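Long-range contacts in aspartate--tRNA(Asp/Asn) ligase (Thermus thermophilus, PDB 1N9W), which charges both tRNA(Asp) and tRNA(Asn) with L-aspartate, first activating the amino acid with ATP to form Asp-AMP: residues B[345-350]-B[388-393]; B[182-187]-B[218-223]. All blocks are in the same frame, centred on the assembly; numbering follows the deposited sequence.

Contact 1 (B[345-350]-B[388-393]); sequences EITSGG and GGFAIG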
ATOM      1  N   GLU B 345      -8.420   7.973 -20.231  1.00 41.77           N
ATOM      2  CA  GLU B 345      -7.855   6.637 -20.156  1.00 42.71           C
ATOM      3  C   GLU B 345      -7.326   6.418 -18.741  1.00 40.95           C
ATOM      4  O   GLU B 345      -6.378   7.075 -18.316  1.00 40.51           O
ATOM      5  CB  GLU B 345      -6.723   6.478 -21.182  1.00 42.75           C
ATOM      6  CG  GLU B 345      -5.997   5.142 -21.105  1.00 47.33           C
ATOM      7  CD  GLU B 345      -4.644   5.246 -20.419  1.00 50.23           C
ATOM      8  OE1 GLU B 345      -3.707   5.805 -21.034  1.00 51.15           O
ATOM      9  OE2 GLU B 345      -4.516   4.780 -19.263  1.00 52.38           O
ATOM     10  N   ILE B 346      -7.959   5.507 -18.008  1.00 40.20           N
ATOM     11  CA  ILE B 346      -7.548   5.221 -16.638  1.00 39.29           C
ATOM     12  C   ILE B 346      -6.931   3.835 -16.529  1.00 40.62           C
ATOM     13  O   ILE B 346      -6.543   3.409 -15.443  1.00 41.57           O
ATOM     14  CB  ILE B 346      -8.735   5.280 -15.663  1.00 38.07           C
ATOM     15  CG1 ILE B 346      -9.700   4.128 -15.949  1.00 36.33           C
ATOM     16  CG2 ILE B 346      -9.429   6.629 -15.772  1.00 37.16           C
ATOM     17  CD1 ILE B 346     -10.744   3.908 -14.876  1.00 36.30           C
ATOM     18  N   THR B 347      -6.848   3.126 -17.649  1.00 40.66           N
ATOM     19  CA  THR B 347      -6.282   1.787 -17.641  1.00 41.56           C
ATOM     20  C   THR B 347      -5.702   1.388 -18.980  1.00 42.44           C
ATOM     21  O   THR B 347      -6.215   1.758 -20.036  1.00 42.85           O
ATOM     22  CB  THR B 347      -7.338   0.732 -17.252  1.00 41.12           C
ATOM     23  OG1 THR B 347      -7.856   1.033 -15.952  1.00 41.30           O
ATOM     24  CG2 THR B 347      -6.719  -0.665 -17.237  1.00 38.90           C
ATOM     25  N   SER B 348      -4.625   0.620 -18.926  1.00 43.76           N
ATOM     26  CA  SER B 348      -3.980   0.143 -20.132  1.00 44.59           C
ATOM     27  C   SER B 348      -3.293  -1.177 -19.825  1.00 45.00           C
ATOM     28  O   SER B 348      -2.426  -1.246 -18.954  1.00 45.80           O
ATOM     29  CB  SER B 348      -2.956   1.162 -20.625  1.00 45.19           C
ATOM     30  OG  SER B 348      -2.402   0.741 -21.856  1.00 47.35           O
ATOM     31  N   GLY B 349      -3.695  -2.226 -20.534  1.00 44.40           N
ATOM     32  CA  GLY B 349      -3.099  -3.526 -20.313  1.00 43.63           C
ATOM     33  C   GLY B 349      -3.504  -4.553 -21.346  1.00 44.31           C
ATOM     34  O   GLY B 349      -4.035  -4.214 -22.405  1.00 45.48           O
ATOM     35  N   GLY B 350      -3.248  -5.819 -21.038  1.00 43.35           N
ATOM     36  CA  GLY B 350      -3.598  -6.893 -21.949  1.00 41.02           C
ATOM     37  C   GLY B 350      -2.743  -8.118 -21.698  1.00 39.84           C
ATOM     38  O   GLY B 350      -1.876  -8.114 -20.823  1.00 38.24           O
ATOM     39  N   GLY B 388      -1.275 -12.093 -18.164  1.00 38.23           N
ATOM     40  CA  GLY B 388      -1.559 -10.742 -18.605  1.00 38.62           C
ATOM     41  C   GLY B 388      -1.742  -9.828 -17.408  1.00 36.25           C
ATOM     42  O   GLY B 388      -1.680 -10.272 -16.265  1.00 36.63           O
ATOM     43  N   GLY B 389      -1.967  -8.549 -17.668  1.00 36.22           N
ATOM     44  CA  GLY B 389      -2.150  -7.612 -16.581  1.00 33.93           C
ATOM     45  C   GLY B 389      -2.548  -6.240 -17.071  1.00 34.08           C
ATOM     46  O   GLY B 389      -2.728  -6.014 -18.271  1.00 34.20           O
ATOM     47  N   PHE B 390      -2.680  -5.315 -16.131  1.00 33.89           N
ATOM     48  CA  PHE B 390      -3.069  -3.953 -16.451  1.00 32.58           C
ATOM     49  C   PHE B 390      -2.721  -3.039 -15.282  1.00 32.69           C
ATOM     50  O   PHE B 390      -2.407  -3.508 -14.182  1.00 30.12           O
ATOM     51  CB  PHE B 390      -4.569  -3.904 -16.762  1.00 32.35           C
ATOM     52  CG  PHE B 390      -5.461  -4.292 -15.604  1.00 33.96           C
ATOM     53  CD1 PHE B 390      -5.920  -3.325 -14.713  1.00 32.68           C
ATOM     54  CD2 PHE B 390      -5.870  -5.614 -15.422  1.00 32.91           C
ATOM     55  CE1 PHE B 390      -6.773  -3.661 -13.667  1.00 32.60           C
ATOM     56  CE2 PHE B 390      -6.727  -5.957 -14.371  1.00 33.86           C
ATOM     57  CZ  PHE B 390      -7.179  -4.977 -13.493  1.00 31.79           C
ATOM     58  N   ALA B 391      -2.769  -1.735 -15.526  1.00 32.54           N
ATOM     59  CA  ALA B 391      -2.448  -0.754 -14.503  1.00 32.80           C
ATOM     60  C   ALA B 391      -3.541   0.291 -14.470  1.00 33.09           C
ATOM     61  O   ALA B 391      -4.118   0.627 -15.503  1.00 36.00           O
ATOM     62  CB  ALA B 391      -1.107  -0.101 -14.811  1.00 32.09           C
ATOM     63  N   ILE B 392      -3.825   0.807 -13.282  1.00 32.41           N
ATOM     64  CA  ILE B 392      -4.854   1.818 -13.129  1.00 30.59           C
ATOM     65  C   ILE B 392      -4.255   3.132 -12.657  1.00 30.26           C
ATOM     66  O   ILE B 392      -3.537   3.172 -11.658  1.00 30.34           O
ATOM     67  CB  ILE B 392      -5.922   1.371 -12.110  1.00 31.71           C
ATOM     68  CG1 ILE B 392      -6.569   0.067 -12.583  1.00 31.23           C
ATOM     69  CG2 ILE B 392      -6.962   2.459 -11.926  1.00 28.96           C
ATOM     70  CD1 ILE B 392      -7.715  -0.402 -11.711  1.00 30.60           C
ATOM     71  N   GLY B 393      -4.542   4.201 -13.391  1.00 29.11           N
ATOM     72  CA  GLY B 393      -4.044   5.514 -13.016  1.00 28.44           C
ATOM     73  C   GLY B 393      -4.882   5.994 -11.854  1.00 27.25           C
ATOM     74  O   GLY B 393      -5.957   6.562 -12.050  1.00 27.67           O
TER

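Contact 2 (B[182-187]-B[218-223]); sequences YKQIMV and DVEMGF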
ATOM      1  N   TYR B 182       9.597  -7.335 -13.680  1.00 46.12           N
ATOM      2  CA  TYR B 182       9.487  -7.825 -12.318  1.00 45.20           C
ATOM      3  C   TYR B 182       8.111  -8.404 -12.032  1.00 43.08           C
ATOM      4  O   TYR B 182       7.999  -9.450 -11.405  1.00 40.70           O
ATOM      5  CB  TYR B 182       9.810  -6.716 -11.316  1.00 47.51           C
ATOM      6  CG  TYR B 182      11.250  -6.251 -11.369  1.00 51.83           C
ATOM      7  CD1 TYR B 182      12.299  -7.170 -11.482  1.00 53.06           C
ATOM      8  CD2 TYR B 182      11.569  -4.893 -11.274  1.00 53.98           C
ATOM      9  CE1 TYR B 182      13.633  -6.746 -11.498  1.00 54.97           C
ATOM     10  CE2 TYR B 182      12.898  -4.458 -11.284  1.00 55.30           C
ATOM     11  CZ  TYR B 182      13.922  -5.391 -11.395  1.00 55.72           C
ATOM     12  OH  TYR B 182      15.230  -4.967 -11.389  1.00 56.99           O
ATOM     13  N   LYS B 183       7.064  -7.739 -12.503  1.00 41.08           N
ATOM     14  CA  LYS B 183       5.720  -8.235 -12.260  1.00 40.89           C
ATOM     15  C   LYS B 183       5.471  -9.564 -12.968  1.00 39.79           C
ATOM     16  O   LYS B 183       4.666 -10.375 -12.506  1.00 39.58           O
ATOM     17  CB  LYS B 183       4.689  -7.185 -12.684  1.00 42.62           C
ATOM     18  CG  LYS B 183       4.774  -5.904 -11.863  1.00 46.77           C
ATOM     19  CD  LYS B 183       3.871  -4.804 -12.396  1.00 49.69           C
ATOM     20  CE  LYS B 183       3.864  -3.584 -11.467  1.00 52.53           C
ATOM     21  NZ  LYS B 183       5.206  -2.976 -11.238  1.00 52.69           N
ATOM     22  N   GLN B 184       6.157  -9.802 -14.081  1.00 38.65           N
ATOM     23  CA  GLN B 184       5.972 -11.060 -14.799  1.00 37.53           C
ATOM     24  C   GLN B 184       6.699 -12.171 -14.066  1.00 34.70           C
ATOM     25  O   GLN B 184       6.171 -13.272 -13.899  1.00 34.48           O
ATOM     26  CB  GLN B 184       6.495 -10.936 -16.225  1.00 37.84           C
ATOM     27  CG  GLN B 184       5.868  -9.776 -16.956  1.00 40.47           C
ATOM     28  CD  GLN B 184       6.289  -9.701 -18.391  1.00 40.77           C
ATOM     29  OE1 GLN B 184       5.597 -10.304 -19.242  1.00 38.99           O
ATOM     30  NE2 GLN B 184       7.324  -9.058 -18.666  1.00 41.28           N
ATOM     31  N   ILE B 185       7.908 -11.870 -13.617  1.00 33.06           N
ATOM     32  CA  ILE B 185       8.691 -12.838 -12.876  1.00 32.21           C
ATOM     33  C   ILE B 185       7.934 -13.232 -11.619  1.00 32.43           C
ATOM     34  O   ILE B 185       7.922 -14.402 -11.238  1.00 32.71           O
ATOM     35  CB  ILE B 185      10.051 -12.264 -12.467  1.00 31.29           C
ATOM     36  CG1 ILE B 185      10.864 -11.927 -13.719  1.00 32.09           C
ATOM     37  CG2 ILE B 185      10.796 -13.258 -11.587  1.00 30.88           C
ATOM     38  CD1 ILE B 185      12.217 -11.320 -13.425  1.00 33.40           C
ATOM     39  N   MET B 186       7.293 -12.264 -10.971  1.00 31.22           N
ATOM     40  CA  MET B 186       6.560 -12.587  -9.751  1.00 31.35           C
ATOM     41  C   MET B 186       5.301 -13.404 -10.049  1.00 30.27           C
ATOM     42  O   MET B 186       4.776 -14.072  -9.163  1.00 30.02           O
ATOM     43  CB  MET B 186       6.237 -11.317  -8.948  1.00 28.98           C
ATOM     44  CG  MET B 186       7.477 -10.633  -8.342  1.00 26.50           C
ATOM     45  SD  MET B 186       8.620 -11.760  -7.513  1.00 24.63           S
ATOM     46  CE  MET B 186       7.745 -12.035  -6.006  1.00 25.42           C
ATOM     47  N   VAL B 187       4.823 -13.358 -11.290  1.00 29.96           N
ATOM     48  CA  VAL B 187       3.653 -14.149 -11.671  1.00 29.89           C
ATOM     49  C   VAL B 187       4.032 -15.635 -11.610  1.00 29.49           C
ATOM     50  O   VAL B 187       3.196 -16.486 -11.322  1.00 30.22           O
ATOM     51  CB  VAL B 187       3.177 -13.801 -13.106  1.00 30.54           C
ATOM     52  CG1 VAL B 187       2.239 -14.872 -13.630  1.00 27.48           C
ATOM     53  CG2 VAL B 187       2.470 -12.465 -13.105  1.00 30.69           C
ATOM     54  N   ASP B 218      -1.071  -1.497 -10.274  1.00 27.73           N
ATOM     55  CA  ASP B 218      -0.756  -2.559 -11.214  1.00 28.60           C
ATOM     56  C   ASP B 218      -1.246  -3.938 -10.780  1.00 30.08           C
ATOM     57  O   ASP B 218      -1.199  -4.301  -9.595  1.00 27.39           O
ATOM     58  CB  ASP B 218       0.756  -2.601 -11.443  1.00 31.18           C
ATOM     59  CG  ASP B 218       1.313  -1.261 -11.927  1.00 34.52           C
ATOM     60  OD1 ASP B 218       2.547  -1.116 -12.002  1.00 37.99           O
ATOM     61  OD2 ASP B 218       0.517  -0.356 -12.232  1.00 36.14           O
ATOM     62  N   VAL B 219      -1.701  -4.707 -11.764  1.00 28.46           N
ATOM     63  CA  VAL B 219      -2.208  -6.053 -11.541  1.00 29.24           C
ATOM     64  C   VAL B 219      -1.629  -6.973 -12.617  1.00 30.37           C
ATOM     65  O   VAL B 219      -1.606  -6.617 -13.792  1.00 30.40           O
ATOM     66  CB  VAL B 219      -3.754  -6.087 -11.640  1.00 27.49           C
ATOM     67  CG1 VAL B 219      -4.270  -7.464 -11.250  1.00 28.24           C
ATOM     68  CG2 VAL B 219      -4.362  -5.016 -10.751  1.00 24.65           C
ATOM     69  N   GLU B 220      -1.154  -8.145 -12.213  1.00 30.92           N
ATOM     70  CA  GLU B 220      -0.601  -9.114 -13.154  1.00 33.13           C
ATOM     71  C   GLU B 220      -1.015 -10.499 -12.642  1.00 33.56           C
ATOM     72  O   GLU B 220      -0.844 -10.810 -11.459  1.00 31.90           O
ATOM     73  CB  GLU B 220       0.932  -8.983 -13.229  1.00 34.47           C
ATOM     74  CG  GLU B 220       1.591  -9.625 -14.462  1.00 36.05           C
ATOM     75  CD  GLU B 220       1.439  -8.807 -15.749  1.00 39.55           C
ATOM     76  OE1 GLU B 220       1.758  -9.345 -16.830  1.00 42.33           O
ATOM     77  OE2 GLU B 220       1.015  -7.633 -15.691  1.00 38.55           O
ATOM     78  N   MET B 221      -1.595 -11.311 -13.525  1.00 33.64           N
ATOM     79  CA  MET B 221      -2.041 -12.655 -13.154  1.00 33.49           C
ATOM     80  C   MET B 221      -1.749 -13.675 -14.255  1.00 33.37           C
ATOM     81  O   MET B 221      -1.834 -13.358 -15.441  1.00 33.48           O
ATOM     82  CB  MET B 221      -3.547 -12.645 -12.819  1.00 34.02           C
ATOM     83  CG  MET B 221      -4.495 -12.421 -13.989  1.00 32.99           C
ATOM     84  SD  MET B 221      -6.254 -12.244 -13.533  1.00 36.76           S
ATOM     85  CE  MET B 221      -6.550 -13.737 -12.593  1.00 26.28           C
ATOM     86  N   GLY B 222      -1.389 -14.894 -13.850  1.00 33.90           N
ATOM     87  CA  GLY B 222      -1.081 -15.952 -14.803  1.00 31.66           C
ATOM     88  C   GLY B 222      -2.183 -16.992 -14.918  1.00 31.43           C
ATOM     89  O   GLY B 222      -3.203 -16.902 -14.237  1.00 29.65           O
ATOM     90  N   PHE B 223      -1.976 -17.987 -15.782  1.00 32.94           N
ATOM     91  CA  PHE B 223      -2.951 -19.053 -16.013  1.00 32.35           C
ATOM     92  C   PHE B 223      -4.298 -18.513 -16.487  1.00 33.05           C
ATOM     93  O   PHE B 223      -5.355 -18.949 -16.033  1.00 32.52           O
ATOM     94  CB  PHE B 223      -3.143 -19.887 -14.747  1.00 33.01           C
ATOM     95  CG  PHE B 223      -1.939 -20.690 -14.377  1.00 34.66           C
ATOM     96  CD1 PHE B 223      -1.530 -21.756 -15.164  1.00 34.05           C
ATOM     97  CD2 PHE B 223      -1.186 -20.358 -13.260  1.00 35.43           C
ATOM     98  CE1 PHE B 223      -0.384 -22.480 -14.846  1.00 33.10           C
ATOM     99  CE2 PHE B 223      -0.039 -21.077 -12.938  1.00 36.20           C
ATOM    100  CZ  PHE B 223       0.362 -22.140 -13.735  1.00 34.85           C
TER

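Contact 1 (B[345-350]-B[388-393])
T347 on strand 345-350 packs against F390 and I392 on the antiparallel neighbour 388-393. From its CB, 3.7 Å from the A391 carbonyl O, the side chain forks. The methyl CG2, set anti to the backbone N by chi1 (-59° for OG1), lies 3.4 Å from the A391 O and meets the F390 ring obliquely, 3.8 Å from CD1. OG1 takes the other branch, passing 3.7 Å from CG1 of I392, which lies alongside and points the same way; OG1 of T347 is hydrogen-bonded to E234 OE2 on helix 227-248. With an alanine here both branches go, which is likely to leave E234 without this hydroxyl and a gap beside F390. These strands belong to the largely antiparallel sheet of the class II synthetase catalytic domain, and a classic beta bulge sets I346 and T347 both opposite L339 on the next strand. Firmer bonds lie at the two ends: G393 N to I346 O (3.0 Å), and the G350-G389 pair, where G350 N reaches G389 O at 2.8 Å. Between them the S348-A391 bonds are weak. S348, on the other face with A391, is predicted to bind L-aspartate, and its OG is held by D338.

Contact 2 (B[182-187]-B[218-223])
V187 packs against E220 between helix 182-187 and strand 218-222. The methyl CG2 of V187 presses on CG of E220 at 3.3 Å, the two side chains crossing at about a right angle. The other methyl, CG1, stands anti to the backbone N (chi1 164°) and thereby reaches G222, 3.6 Å from its N. A side chain on G222 would collide with this methyl, so the bare backbone lets the helix sit close. One turn back, the carbonyl O of K183 lies 3.7 Å from the same E220 CG, and Q184 brings its CG within 4.1 Å of E220 OE1. The K183 side chain crosses that of D218 at about a right angle, and its NZ forms a salt bridge of 3.3 Å with D218 OD1, less sure because that oxygen is modelled too close to the lysine chain.

A second shell positions these groups. E195 on strand 192-198 pairs with K183 NZ, S216 holds D218 OD2, and Y376 bonds to the Q184 amide. The bend of E220 at chi2 (77°) turns its carboxylate to R352, which forms a salt bridge with OE2, while H387 makes a weak hydrogen bond to OE1. Beyond the helix, Y182 stacks on F413 of the second subunit, so the element packed on this strand also lies at the dimer interface.

K183 belongs to the region predicted to recognise aspartate, and R352 is predicted to bind the same substrate. The acidic residues of the strand thus face basic groups of the probable aspartate pocket: E220 is likely to help orient the R352 guanidinium, and E195, with a less certain share from D218, probably helps to place the K183 ammonium group.

Both contacts belong to the class II catalytic domain, their centres about 13 Å apart. Along the chain they come in series: helix 181-190 and strand 215-222 close contact 2 before strands 344-351 and 387-393 form contact 1. Strands 215-222 and 387-393 are antiparallel neighbours in one mixed sheet, joined by probable backbone hydrogen bonds from V219 N to F390 O (2.8 Å) and from M221 N to G388 O (2.9 Å). Contact 1 therefore continues the sheet on one side of strand 387-393, while contact 2 packs a helix against the strand on its other side. Together they bring residues predicted to bind ATP and L-aspartate from distant parts of the sequence into one region.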